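Local coordinates for protein adenosine kinase (Sinorhizobium meliloti, PDB 3UBO) that binds adenosine and ADP and, as a pfkB-family kinase, probably transfers a phosphate from ATP to the nucleoside, at residues Ala4-Leu9 against Asp146-Gln151; Arg76-Gly81 against Gly100-Thr105; Met187-Ser192 against Asp212-Asn217; Glu201-Met206 against Ala223-Glu228. All blocks are in the same frame, centred on the assembly; numbering follows the deposited sequence.

Contact 1. Residues Ala4-Leu9 against Asp146-Gln151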
loop_
_atom_site.group_PDB
_atom_site.type_symbol
_atom_site.label_atom_id
_atom_site.label_comp_id
_atom_site.label_asym_id
_atom_site.label_seq_id
_atom_site.Cartn_x
_atom_site.Cartn_y
_atom_site.Cartn_z
ATOM N N ALA A 4 -4.927 -30.885 17.460
ATOM C CA ALA A 4 -4.724 -29.426 17.170
ATOM C C ALA A 4 -4.565 -29.071 15.679
ATOM O O ALA A 4 -3.706 -29.652 15.004
ATOM C CB ALA A 4 -3.523 -28.768 17.996
ATOM N N LYS A 5 -5.366 -28.110 15.177
ATOM C CA LYS A 5 -5.274 -27.687 13.752
ATOM C C LYS A 5 -4.531 -26.303 13.494
ATOM O O LYS A 5 -4.093 -26.002 12.370
ATOM C CB LYS A 5 -6.664 -27.744 13.115
ATOM C CG LYS A 5 -6.751 -27.796 11.589
ATOM C CD LYS A 5 -8.281 -27.696 11.261
ATOM C CE LYS A 5 -8.682 -28.041 9.767
ATOM N NZ LYS A 5 -7.726 -27.536 8.679
ATOM N N TYR A 6 -4.406 -25.499 14.555
ATOM C CA TYR A 6 -3.768 -24.196 14.492
ATOM C C TYR A 6 -2.780 -24.088 15.636
ATOM O O TYR A 6 -3.060 -24.508 16.783
ATOM C CB TYR A 6 -4.781 -22.987 14.467
ATOM C CG TYR A 6 -5.854 -23.107 13.380
ATOM C CD1 TYR A 6 -5.555 -22.903 12.014
ATOM C CD2 TYR A 6 -7.164 -23.514 13.709
ATOM C CE1 TYR A 6 -6.555 -23.075 11.004
ATOM C CE2 TYR A 6 -8.143 -23.703 12.733
ATOM C CZ TYR A 6 -7.853 -23.481 11.381
ATOM O OH TYR A 6 -8.874 -23.651 10.443
ATOM N N ASP A 7 -1.626 -23.503 15.299
ATOM C CA ASP A 7 -0.643 -23.061 16.289
ATOM C C ASP A 7 -1.154 -21.819 16.922
ATOM O O ASP A 7 -1.254 -21.756 18.128
ATOM C CB ASP A 7 0.736 -22.876 15.627
ATOM C CG ASP A 7 1.126 -24.110 14.863
ATOM O OD1 ASP A 7 1.303 -25.111 15.597
ATOM O OD2 ASP A 7 1.122 -24.127 13.589
ATOM N N VAL A 8 -1.508 -20.827 16.109
ATOM C CA VAL A 8 -2.081 -19.604 16.695
ATOM C C VAL A 8 -3.375 -19.052 16.125
ATOM O O VAL A 8 -3.557 -18.883 14.868
ATOM C CB VAL A 8 -1.129 -18.410 16.719
ATOM C CG1 VAL A 8 -1.595 -17.456 17.823
ATOM C CG2 VAL A 8 0.351 -18.875 16.912
ATOM N N LEU A 9 -4.242 -18.744 17.088
ATOM C CA LEU A 9 -5.460 -17.993 16.831
ATOM C C LEU A 9 -5.384 -16.555 17.420
ATOM O O LEU A 9 -5.071 -16.329 18.625
ATOM C CB LEU A 9 -6.660 -18.748 17.358
ATOM C CG LEU A 9 -8.046 -18.081 17.428
ATOM C CD1 LEU A 9 -8.653 -17.891 16.027
ATOM C CD2 LEU A 9 -8.994 -18.900 18.302
ATOM N N ASP A 146 -16.121 -22.026 17.346
ATOM C CA ASP A 146 -16.016 -22.815 18.563
ATOM C C ASP A 146 -14.907 -23.892 18.460
ATOM O O ASP A 146 -13.982 -24.038 19.323
ATOM C CB ASP A 146 -17.409 -23.472 18.697
ATOM C CG ASP A 146 -17.704 -23.884 20.103
ATOM O OD1 ASP A 146 -16.679 -24.092 20.813
ATOM O OD2 ASP A 146 -18.897 -23.980 20.512
ATOM N N ASP A 147 -15.071 -24.644 17.368
ATOM C CA ASP A 147 -14.207 -25.732 16.963
ATOM C C ASP A 147 -12.820 -25.159 16.836
ATOM O O ASP A 147 -11.838 -25.682 17.417
ATOM C CB ASP A 147 -14.705 -26.378 15.637
ATOM C CG ASP A 147 -15.059 -25.346 14.546
ATOM O OD1 ASP A 147 -15.713 -24.350 14.885
ATOM O OD2 ASP A 147 -14.683 -25.518 13.352
ATOM N N VAL A 148 -12.750 -24.043 16.110
ATOM C CA VAL A 148 -11.502 -23.301 15.903
ATOM C C VAL A 148 -10.774 -22.893 17.207
ATOM O O VAL A 148 -9.627 -23.232 17.334
ATOM C CB VAL A 148 -11.708 -22.182 14.827
ATOM C CG1 VAL A 148 -10.403 -21.423 14.460
ATOM C CG2 VAL A 148 -12.365 -22.827 13.549
ATOM N N VAL A 149 -11.394 -22.246 18.194
ATOM C CA VAL A 149 -10.659 -22.015 19.449
ATOM C C VAL A 149 -10.057 -23.289 20.031
ATOM O O VAL A 149 -8.884 -23.286 20.435
ATOM C CB VAL A 149 -11.502 -21.341 20.508
ATOM C CG1 VAL A 149 -10.686 -20.865 21.749
ATOM C CG2 VAL A 149 -12.300 -20.245 19.850
ATOM N N ALA A 150 -10.829 -24.375 20.045
ATOM C CA ALA A 150 -10.383 -25.673 20.589
ATOM C C ALA A 150 -9.171 -26.310 19.853
ATOM O O ALA A 150 -8.283 -26.933 20.466
ATOM C CB ALA A 150 -11.587 -26.653 20.636
ATOM N N GLN A 151 -9.137 -26.149 18.542
ATOM C CA GLN A 151 -8.067 -26.699 17.717
ATOM C C GLN A 151 -6.749 -25.878 17.660
ATOM O O GLN A 151 -5.779 -26.211 16.884
ATOM C CB GLN A 151 -8.605 -26.877 16.304
ATOM C CG GLN A 151 -9.957 -27.565 16.261
ATOM C CD GLN A 151 -10.551 -27.566 14.861
ATOM O OE1 GLN A 151 -10.937 -26.494 14.329
ATOM N NE2 GLN A 151 -10.620 -28.769 14.238
#
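The carbonyl of Gln151, the first residue to leave helix 146-150, accepts from two successive backbone N-H groups of the facing segment. The bond from Tyr6 N to Gln151 O is 2.8 Å and nearly straight (167° at the hydrogen), with the donor tilted out of the carbonyl plane; that from Lys5 N is strongly bent and weak. Beside this polar pair, the Lys5 and Gln151 side chains run alongside each other in the same direction: their CB atoms are 3.8 Å apart, and Lys5 CD lies 3.9 Å from Gln151 NE2.

The apolar contacts come from the helix. Val148 has CG1 anti to its N (chi1 -175°), which brings that methyl 3.6 Å from Tyr6 CE2, obliquely to the ring. Further along, the CD2 branch of Leu9 lies against the helix backbone, 3.7 Å from Val149 CA and 3.9 Å from Val149 CG2. Helix 168-179 also packs against Val149, and Asp7 forms a salt bridge with Arg76. The contact sits where strand 152-158, entered from Gln151, begins to pair in parallel with strand 6-11, the short helix packing on that central sheet of an alpha/beta fold.

Contact 2. Residues Arg76-Gly81 against Gly100-Thr105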
loop_
_atom_site.group_PDB
_atom_site.type_symbol
_atom_site.label_atom_id
_atom_site.label_comp_id
_atom_site.label_asym_id
_atom_site.label_seq_id
_atom_site.Cartn_x
_atom_site.Cartn_y
_atom_site.Cartn_z
ATOM N N ARG A 76 0.688 -22.289 11.384
ATOM C CA ARG A 76 -0.729 -22.325 11.008
ATOM C C ARG A 76 -1.557 -21.437 11.957
ATOM O O ARG A 76 -1.497 -21.551 13.209
ATOM C CB ARG A 76 -1.331 -23.763 11.012
ATOM C CG ARG A 76 -0.512 -24.891 10.289
ATOM C CD ARG A 76 -0.766 -26.298 10.965
ATOM N NE ARG A 76 -0.204 -26.389 12.341
ATOM C CZ ARG A 76 -0.669 -27.196 13.294
ATOM N NH1 ARG A 76 -1.729 -27.974 13.032
ATOM N NH2 ARG A 76 -0.107 -27.196 14.505
ATOM N N ALA A 77 -2.328 -20.545 11.346
ATOM C CA ALA A 77 -2.970 -19.458 12.092
ATOM C C ALA A 77 -4.446 -19.225 11.676
ATOM O O ALA A 77 -4.874 -19.599 10.579
ATOM C CB ALA A 77 -2.127 -18.152 11.916
ATOM N N ALA A 78 -5.174 -18.543 12.545
ATOM C CA ALA A 78 -6.599 -18.248 12.317
ATOM C C ALA A 78 -6.963 -16.965 13.054
ATOM O O ALA A 78 -6.303 -16.583 14.085
ATOM C CB ALA A 78 -7.515 -19.409 12.772
ATOM N N TYR A 79 -7.996 -16.293 12.524
ATOM C CA TYR A 79 -8.261 -14.919 12.974
ATOM C C TYR A 79 -9.742 -14.668 13.037
ATOM O O TYR A 79 -10.511 -15.151 12.184
ATOM C CB TYR A 79 -7.490 -13.818 12.121
ATOM C CG TYR A 79 -7.885 -12.355 12.489
ATOM C CD1 TYR A 79 -7.387 -11.751 13.646
ATOM C CD2 TYR A 79 -8.779 -11.614 11.692
ATOM C CE1 TYR A 79 -7.734 -10.504 14.002
ATOM C CE2 TYR A 79 -9.115 -10.326 12.035
ATOM C CZ TYR A 79 -8.596 -9.796 13.202
ATOM O OH TYR A 79 -8.960 -8.540 13.590
ATOM N N PHE A 80 -10.138 -13.956 14.083
ATOM C CA PHE A 80 -11.519 -13.513 14.172
ATOM C C PHE A 80 -11.505 -11.987 14.249
ATOM O O PHE A 80 -10.823 -11.428 15.163
ATOM C CB PHE A 80 -12.235 -14.006 15.462
ATOM C CG PHE A 80 -12.247 -15.506 15.676
ATOM C CD1 PHE A 80 -12.161 -16.402 14.598
ATOM C CD2 PHE A 80 -12.391 -16.024 16.993
ATOM C CE1 PHE A 80 -12.262 -17.793 14.834
ATOM C CE2 PHE A 80 -12.440 -17.383 17.237
ATOM C CZ PHE A 80 -12.411 -18.276 16.171
ATOM N N GLY A 81 -12.218 -11.322 13.344
ATOM C CA GLY A 81 -12.273 -9.872 13.332
ATOM C C GLY A 81 -13.628 -9.350 12.898
ATOM O O GLY A 81 -14.449 -10.096 12.365
ATOM N N GLY A 100 -2.718 -17.198 4.175
ATOM C CA GLY A 100 -2.980 -18.600 4.477
ATOM C C GLY A 100 -3.640 -18.744 5.854
ATOM O O GLY A 100 -3.805 -19.844 6.359
ATOM N N VAL A 101 -4.027 -17.619 6.457
ATOM C CA VAL A 101 -4.772 -17.653 7.698
ATOM C C VAL A 101 -6.230 -18.013 7.437
ATOM O O VAL A 101 -6.764 -17.779 6.339
ATOM C CB VAL A 101 -4.672 -16.340 8.493
ATOM C CG1 VAL A 101 -5.691 -16.332 9.585
ATOM C CG2 VAL A 101 -3.312 -16.186 9.062
ATOM N N HIS A 102 -6.841 -18.640 8.449
ATOM C CA HIS A 102 -8.252 -19.072 8.431
ATOM C C HIS A 102 -9.023 -17.894 8.979
ATOM O O HIS A 102 -8.800 -17.433 10.138
ATOM C CB HIS A 102 -8.516 -20.381 9.255
ATOM C CG HIS A 102 -9.984 -20.694 9.466
ATOM N ND1 HIS A 102 -10.720 -21.483 8.595
ATOM C CD2 HIS A 102 -10.854 -20.305 10.446
ATOM C CE1 HIS A 102 -11.976 -21.550 9.019
ATOM N NE2 HIS A 102 -12.080 -20.852 10.144
ATOM N N PHE A 103 -9.891 -17.391 8.104
ATOM C CA PHE A 103 -10.730 -16.224 8.402
ATOM C C PHE A 103 -12.131 -16.399 7.825
ATOM O O PHE A 103 -12.302 -16.348 6.600
ATOM C CB PHE A 103 -10.137 -14.969 7.786
ATOM C CG PHE A 103 -10.892 -13.739 8.165
ATOM C CD1 PHE A 103 -10.956 -13.353 9.509
ATOM C CD2 PHE A 103 -11.540 -12.959 7.196
ATOM C CE1 PHE A 103 -11.626 -12.203 9.872
ATOM C CE2 PHE A 103 -12.214 -11.830 7.569
ATOM C CZ PHE A 103 -12.255 -11.444 8.904
ATOM N N GLN A 104 -13.117 -16.597 8.705
ATOM C CA GLN A 104 -14.453 -17.039 8.305
ATOM C C GLN A 104 -15.493 -16.154 8.972
ATOM O O GLN A 104 -16.620 -16.072 8.492
ATOM C CB GLN A 104 -14.652 -18.520 8.636
ATOM C CG GLN A 104 -13.962 -19.413 7.632
ATOM C CD GLN A 104 -14.403 -19.092 6.183
ATOM O OE1 GLN A 104 -15.619 -18.922 5.942
ATOM N NE2 GLN A 104 -13.444 -18.989 5.222
ATOM N N THR A 105 -15.108 -15.474 10.057
ATOM C CA THR A 105 -15.976 -14.462 10.672
ATOM C C THR A 105 -16.926 -13.709 9.713
ATOM O O THR A 105 -16.511 -13.307 8.622
ATOM C CB THR A 105 -15.225 -13.497 11.555
ATOM O OG1 THR A 105 -14.798 -14.226 12.705
ATOM C CG2 THR A 105 -16.189 -12.431 12.000
HETATM O O HOH W 1 -12.120 -17.018 11.259
#
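Tyr79 sets its ring beside that of Phe103, the two slid so far apart that they barely overlap: the Tyr79 and Phe103 centroids are 5.7 Å apart and the planes 25° from parallel. The touching is done by Tyr79 CD2 against Phe103 CE1. Both residues project to the Val101 side of the sheet, and their matching first torsions (chi1 174° for Tyr79) lay the rings side by side, pointing the same way. The edge of the Phe103 ring abuts the backbone: Tyr79 O and Gly81 N lie near its plane, the latter 3.6 Å from Phe103 CE1.

On the other face Ala78 CB meets His102 CB at 3.8 Å and lies near the edge of the imidazole, whose NE2 is hydrogen-bonded to Glu145; Val148 of helix 146-150 covers both residues. Val101 puts CG2 3.7 Å from Ala77 CB, while its CG1 packs against Ala78 CA (3.5 Å) and Tyr79 CB. Thr105 OG1 lies 3.8 Å from Phe80 CB, the side chains crossing at about a right angle.

Two backbone bonds join the strands, His102 N to Ala77 O (3.1 Å) and Tyr79 N to His102 O (2.8 Å). A water accepts from Gln104 N and donates to Tyr79 O, linking the backbones. The Schellman motif at Gly100 ends helix 87-98, which completes a beta-alpha-beta crossover with strands 77-80 and 102-103.

Contact 3. Residues Met187-Ser192 against Asp212-Asn217. With ADP (adenosine-5'-diphosphate), chain D.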
loop_
_atom_site.group_PDB
_atom_site.type_symbol
_atom_site.label_atom_id
_atom_site.label_comp_id
_atom_site.label_asym_id
_atom_site.label_seq_id
_atom_site.Cartn_x
_atom_site.Cartn_y
_atom_site.Cartn_z
HETATM N N MSE A 187 -2.121 -12.530 25.436
HETATM C CA MSE A 187 -2.430 -11.156 25.059
HETATM C C MSE A 187 -1.277 -10.159 24.890
HETATM O O MSE A 187 -0.281 -10.222 25.585
HETATM C CB MSE A 187 -3.396 -10.554 26.059
HETATM C CG MSE A 187 -2.682 -9.818 27.209
HETATM SE SE MSE A 187 -4.008 -9.279 28.609
HETATM C CE MSE A 187 -5.139 -7.981 27.584
ATOM N N THR A 188 -1.462 -9.179 24.005
ATOM C CA THR A 188 -0.624 -7.962 24.021
ATOM C C THR A 188 -1.279 -6.826 24.814
ATOM O O THR A 188 -2.474 -6.640 24.731
ATOM C CB THR A 188 -0.438 -7.426 22.625
ATOM O OG1 THR A 188 -0.356 -6.016 22.728
ATOM C CG2 THR A 188 -1.640 -7.721 21.776
ATOM N N LEU A 189 -0.524 -6.046 25.560
ATOM C CA LEU A 189 -1.128 -4.879 26.209
ATOM C C LEU A 189 -1.489 -3.724 25.250
ATOM O O LEU A 189 -1.992 -2.669 25.661
ATOM C CB LEU A 189 -0.170 -4.342 27.254
ATOM C CG LEU A 189 -0.332 -4.995 28.610
ATOM C CD1 LEU A 189 -0.923 -6.337 28.374
ATOM C CD2 LEU A 189 0.993 -5.071 29.305
ATOM N N SER A 190 -1.133 -3.890 23.980
ATOM C CA SER A 190 -1.534 -2.955 22.934
ATOM C C SER A 190 -0.839 -1.586 22.959
ATOM O O SER A 190 -0.042 -1.272 22.045
ATOM C CB SER A 190 -3.033 -2.794 22.996
ATOM O OG SER A 190 -3.651 -4.005 22.560
ATOM N N ASP A 191 -1.118 -0.785 23.994
ATOM C CA ASP A 191 -0.732 0.618 23.987
ATOM C C ASP A 191 -0.726 1.132 25.396
ATOM O O ASP A 191 -1.482 0.687 26.246
ATOM C CB ASP A 191 -1.699 1.391 23.056
ATOM C CG ASP A 191 -1.613 2.890 23.210
ATOM O OD1 ASP A 191 -0.524 3.537 23.107
ATOM O OD2 ASP A 191 -2.705 3.428 23.453
ATOM N N SER A 192 0.143 2.069 25.676
ATOM C CA SER A 192 0.242 2.458 27.056
ATOM C C SER A 192 -0.941 3.279 27.533
ATOM O O SER A 192 -1.012 3.593 28.701
ATOM C CB SER A 192 1.559 3.159 27.360
ATOM O OG SER A 192 1.467 4.525 27.045
ATOM N N ASP A 212 -2.946 -16.626 30.104
ATOM C CA ASP A 212 -1.680 -17.241 30.411
ATOM C C ASP A 212 -0.498 -16.288 30.167
ATOM O O ASP A 212 0.135 -15.808 31.125
ATOM C CB ASP A 212 -1.544 -18.510 29.550
ATOM C CG ASP A 212 -2.516 -19.562 29.963
ATOM O OD1 ASP A 212 -2.674 -19.657 31.207
ATOM O OD2 ASP A 212 -3.118 -20.265 29.081
ATOM N N ILE A 213 -0.221 -16.036 28.877
ATOM C CA ILE A 213 0.954 -15.272 28.380
ATOM C C ILE A 213 0.711 -13.756 28.111
ATOM O O ILE A 213 -0.328 -13.360 27.523
ATOM C CB ILE A 213 1.489 -15.918 27.076
ATOM C CG1 ILE A 213 1.693 -17.429 27.264
ATOM C CG2 ILE A 213 2.769 -15.245 26.634
ATOM C CD1 ILE A 213 1.572 -18.250 25.991
ATOM N N VAL A 214 1.654 -12.918 28.545
ATOM C CA VAL A 214 1.529 -11.467 28.364
ATOM C C VAL A 214 2.642 -10.810 27.518
ATOM O O VAL A 214 3.805 -10.736 27.977
ATOM C CB VAL A 214 1.453 -10.782 29.731
ATOM C CG1 VAL A 214 1.738 -9.295 29.629
ATOM C CG2 VAL A 214 0.106 -11.033 30.314
ATOM N N PHE A 215 2.330 -10.338 26.297
ATOM C CA PHE A 215 3.306 -9.496 25.527
ATOM C C PHE A 215 3.033 -8.014 25.776
ATOM O O PHE A 215 1.850 -7.600 25.849
ATOM C CB PHE A 215 3.251 -9.742 24.017
ATOM C CG PHE A 215 3.506 -11.166 23.612
ATOM C CD1 PHE A 215 4.705 -11.513 23.011
ATOM C CD2 PHE A 215 2.519 -12.165 23.808
ATOM C CE1 PHE A 215 4.945 -12.806 22.608
ATOM C CE2 PHE A 215 2.760 -13.482 23.426
ATOM C CZ PHE A 215 4.008 -13.794 22.828
ATOM N N ALA A 216 4.102 -7.241 25.923
ATOM C CA ALA A 216 4.045 -5.813 26.187
ATOM C C ALA A 216 5.367 -5.074 25.775
ATOM O O ALA A 216 6.443 -5.706 25.589
ATOM C CB ALA A 216 3.755 -5.587 27.641
ATOM N N ASN A 217 5.321 -3.747 25.623
ATOM C CA ASN A 217 6.587 -3.039 25.442
ATOM C C ASN A 217 6.915 -2.434 26.807
ATOM O O ASN A 217 6.122 -2.560 27.737
ATOM C CB ASN A 217 6.560 -2.036 24.262
ATOM C CG ASN A 217 5.493 -0.948 24.426
ATOM O OD1 ASN A 217 5.256 -0.454 25.529
ATOM N ND2 ASN A 217 4.868 -0.554 23.317
HETATM P PB ADP D . 6.373 -1.393 20.172
HETATM O O1B ADP D . 5.722 0.045 20.686
HETATM O O2B ADP D . 5.588 -2.793 20.660
HETATM O O3B ADP D . 6.485 -1.422 18.690
HETATM P PA ADP D . 9.360 -1.757 20.893
HETATM O O1A ADP D . 10.161 -0.338 21.134
HETATM O O2A ADP D . 9.625 -2.665 22.010
HETATM O O3A ADP D . 7.807 -1.100 20.980
HETATM O "O5'" ADP D . 9.748 -2.591 19.487
HETATM C "C5'" ADP D . 9.160 -3.861 19.234
HETATM C "C4'" ADP D . 10.159 -4.859 18.562
HETATM O "O4'" ADP D . 10.591 -4.585 17.145
HETATM C "C3'" ADP D . 11.598 -5.074 19.274
HETATM O "O3'" ADP D . 11.684 -5.766 20.506
HETATM C "C2'" ADP D . 12.574 -5.367 18.141
HETATM O "O2'" ADP D . 12.865 -6.716 17.746
HETATM C "C1'" ADP D . 12.020 -4.430 17.106
HETATM N N9 ADP D . 12.506 -3.021 17.230
HETATM C C8 ADP D . 11.855 -1.928 17.758
HETATM N N7 ADP D . 12.716 -0.754 17.666
HETATM C C5 ADP D . 13.944 -1.171 17.077
HETATM C C6 ADP D . 15.171 -0.434 16.713
HETATM N N6 ADP D . 15.248 1.023 16.934
HETATM N N1 ADP D . 16.197 -1.099 16.117
HETATM C C2 ADP D . 16.105 -2.473 15.835
HETATM N N3 ADP D . 14.921 -3.215 16.199
HETATM C C4 ADP D . 13.853 -2.548 16.794
#
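Met187 O, of a selenomethionine, draws several groups of strand 213-217: Phe215 N donates to it at 2.7 Å, Val214 CA makes a CA-H...O contact, and Phe215 CD2 lies 3.8 Å away. Phe215 has CG anti to its carbonyl carbon (chi1 -58°), which brings the ring edge up to Met187 O; Phe286 meets the same ring edge-to-face. The ladder continues with Met187 N to Ile213 O and Leu189 N to Phe215 O, both 2.9 Å, each donor nearly in line with the carbonyl it meets.

These are neighbouring parallel strands of the central sheet in the ribokinase-like fold, and ligand sites of such folds lie at the C-terminal end. There Thr188 OG1 accepts from Ser190 N at 2.6 Å, an ST turn just past the strand. Leu189 leans over the neighbouring strand, CD2 on Ala216 CB and CD1 4.2 Å from Val214 CG1.

Asn217 is the N-cap of helix 218-224: its side chain caps a backbone N of that helix and Glu220 OE1 accepts from Asn217 N in return, a reciprocal pattern of the capping-box kind. Asn217 ND2 also reaches the ADP beta-phosphate, 2.8 Å from O1B in a bent, weak hydrogen bond; Ser249, Asn304 and Gly252 also hydrogen-bond ADP.

Contact 4. Residues Glu201-Met206 against Ala223-Glu228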
loop_
_atom_site.group_PDB
_atom_site.type_symbol
_atom_site.label_atom_id
_atom_site.label_comp_id
_atom_site.label_asym_id
_atom_site.label_seq_id
_atom_site.Cartn_x
_atom_site.Cartn_y
_atom_site.Cartn_z
ATOM N N GLU A 201 -9.122 -4.159 34.671
ATOM C CA GLU A 201 -9.685 -5.244 33.841
ATOM C C GLU A 201 -8.607 -6.199 33.363
ATOM O O GLU A 201 -8.831 -7.410 33.296
ATOM C CB GLU A 201 -10.473 -4.741 32.618
ATOM C CG GLU A 201 -11.902 -4.272 32.902
ATOM C CD GLU A 201 -12.001 -2.754 33.027
ATOM O OE1 GLU A 201 -10.996 -2.119 33.447
ATOM O OE2 GLU A 201 -13.090 -2.211 32.707
ATOM N N PHE A 202 -7.440 -5.633 33.043
ATOM C CA PHE A 202 -6.302 -6.354 32.491
ATOM C C PHE A 202 -5.699 -7.302 33.563
ATOM O O PHE A 202 -5.724 -8.524 33.366
ATOM C CB PHE A 202 -5.259 -5.358 31.868
ATOM C CG PHE A 202 -5.601 -4.881 30.438
ATOM C CD1 PHE A 202 -6.848 -5.166 29.842
ATOM C CD2 PHE A 202 -4.684 -4.101 29.709
ATOM C CE1 PHE A 202 -7.116 -4.707 28.516
ATOM C CE2 PHE A 202 -4.949 -3.636 28.393
ATOM C CZ PHE A 202 -6.130 -3.929 27.792
ATOM N N LEU A 203 -5.196 -6.751 34.682
ATOM C CA LEU A 203 -4.711 -7.527 35.866
ATOM C C LEU A 203 -5.570 -8.748 36.325
ATOM O O LEU A 203 -5.116 -9.899 36.381
ATOM C CB LEU A 203 -4.512 -6.580 37.057
ATOM C CG LEU A 203 -3.370 -5.581 36.930
ATOM C CD1 LEU A 203 -3.378 -4.625 38.061
ATOM C CD2 LEU A 203 -2.058 -6.333 36.948
ATOM N N GLU A 204 -6.802 -8.465 36.671
ATOM C CA GLU A 204 -7.723 -9.492 37.103
ATOM C C GLU A 204 -7.920 -10.515 35.992
ATOM O O GLU A 204 -8.165 -11.719 36.212
ATOM C CB GLU A 204 -9.081 -8.847 37.463
ATOM C CG GLU A 204 -10.296 -9.777 37.418
ATOM C CD GLU A 204 -10.278 -10.846 38.507
ATOM O OE1 GLU A 204 -9.573 -10.654 39.543
ATOM O OE2 GLU A 204 -10.978 -11.872 38.300
ATOM N N LEU A 205 -7.854 -10.022 34.778
ATOM C CA LEU A 205 -7.960 -10.909 33.658
ATOM C C LEU A 205 -6.692 -11.813 33.613
ATOM O O LEU A 205 -6.767 -12.943 33.151
ATOM C CB LEU A 205 -8.220 -10.080 32.410
ATOM C CG LEU A 205 -7.985 -10.579 31.016
ATOM C CD1 LEU A 205 -9.295 -11.057 30.405
ATOM C CD2 LEU A 205 -7.379 -9.402 30.243
HETATM N N MSE A 206 -5.562 -11.348 34.156
HETATM C CA MSE A 206 -4.377 -12.206 34.321
HETATM C C MSE A 206 -4.497 -13.073 35.578
HETATM O O MSE A 206 -4.398 -14.300 35.536
HETATM C CB MSE A 206 -3.100 -11.390 34.459
HETATM C CG MSE A 206 -2.658 -10.657 33.220
HETATM SE SE MSE A 206 -1.285 -9.195 33.631
HETATM C CE MSE A 206 0.406 -10.199 33.817
ATOM N N ALA A 223 3.563 0.806 33.267
ATOM C CA ALA A 223 2.372 1.612 33.455
ATOM C C ALA A 223 1.275 0.746 33.963
ATOM O O ALA A 223 0.266 1.225 34.465
ATOM C CB ALA A 223 1.942 2.213 32.134
ATOM N N LEU A 224 1.460 -0.547 33.759
ATOM C CA LEU A 224 0.547 -1.550 34.248
ATOM C C LEU A 224 0.680 -1.686 35.761
ATOM O O LEU A 224 -0.280 -2.024 36.421
ATOM C CB LEU A 224 0.825 -2.866 33.548
ATOM C CG LEU A 224 0.189 -4.163 34.017
ATOM C CD1 LEU A 224 -1.329 -4.171 33.729
ATOM C CD2 LEU A 224 0.897 -5.357 33.376
ATOM N N TYR A 225 1.846 -1.372 36.310
ATOM C CA TYR A 225 2.065 -1.354 37.763
ATOM C C TYR A 225 2.427 0.066 38.220
ATOM O O TYR A 225 3.280 0.230 39.110
ATOM C CB TYR A 225 3.163 -2.382 38.195
ATOM C CG TYR A 225 2.843 -3.806 37.739
ATOM C CD1 TYR A 225 1.769 -4.505 38.285
ATOM C CD2 TYR A 225 3.583 -4.434 36.736
ATOM C CE1 TYR A 225 1.445 -5.792 37.866
ATOM C CE2 TYR A 225 3.258 -5.730 36.297
ATOM C CZ TYR A 225 2.186 -6.401 36.873
ATOM O OH TYR A 225 1.831 -7.671 36.460
ATOM N N GLU A 226 1.797 1.074 37.605
ATOM C CA GLU A 226 2.073 2.475 37.919
ATOM C C GLU A 226 3.460 2.654 38.548
ATOM O O GLU A 226 3.543 2.876 39.756
ATOM C CB GLU A 226 1.008 3.031 38.877
ATOM N N THR A 227 4.532 2.541 37.757
ATOM C CA THR A 227 5.907 2.720 38.266
ATOM C C THR A 227 7.008 3.066 37.216
ATOM O O THR A 227 6.966 2.642 36.046
ATOM C CB THR A 227 6.405 1.496 39.126
ATOM O OG1 THR A 227 7.781 1.678 39.509
ATOM C CG2 THR A 227 6.303 0.198 38.337
ATOM N N GLU A 228 7.992 3.844 37.659
ATOM C CA GLU A 228 9.152 4.105 36.847
ATOM C C GLU A 228 10.258 3.042 37.099
ATOM O O GLU A 228 11.218 2.982 36.332
ATOM C CB GLU A 228 9.644 5.553 37.054
#
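The Tyr225 ring is met obliquely by Leu203 of the facing helix, CD2 3.7 Å from Tyr225 CE1, while one face of the ring carries Leu224 CG of its own segment, 4.1 Å above the plane over the ring centre. At the phenol end the Met206 side chain arrives from the opposite direction, and its CE lies 3.9 Å from Tyr225 OH. Met206 is a selenomethionine whose chain bends at its selenium end (chi3 80°). The hydroxyl is hydrogen-bonded to Asp240 of helix 230-240, which should steady the outer end of the ring.

The two leucines slide past each other in opposite directions, and Leu203 CD2 touches both the rim of the Tyr225 ring and Leu224 CD1, the latter at 3.9 Å. The other branch, Leu224 CD2, looks at Met206 SE from 4.4 Å. With CB of Leu224 already directed at helix 199-207, the first torsion (chi1 169°) carries the branches on toward Leu203 and Met206.

The closest CA atoms, of Leu203 and Leu224, are 8.1 Å apart. The group joins the C-terminal end of helix 218-224 to helix 199-207 in the helical layer covering one face of the central sheet, as in alpha/beta folds of the ribokinase type.

Overall arrangement
From the N terminus, contact 1 opens with residues 4-9 and closes only at 146-151, after 136 intervening residues. Contact 2 is nested inside that long loop, joining strands 77-80 and 102-103 at one border of the central sheet; the Asp7-Arg76 salt bridge and the pairing of strands 6-11 and 77-80 tie it to contact 1. Contacts 3 and 4 follow in series and cross, their segments alternating along the chain. Contact 3 joins strands 184-188 and 213-217 of the same sheet, farther along it and beside ADP; contact 4 ties helices 199-207 and 218-224 above them, Met206 resting on Val214 and Leu224 on Leu189.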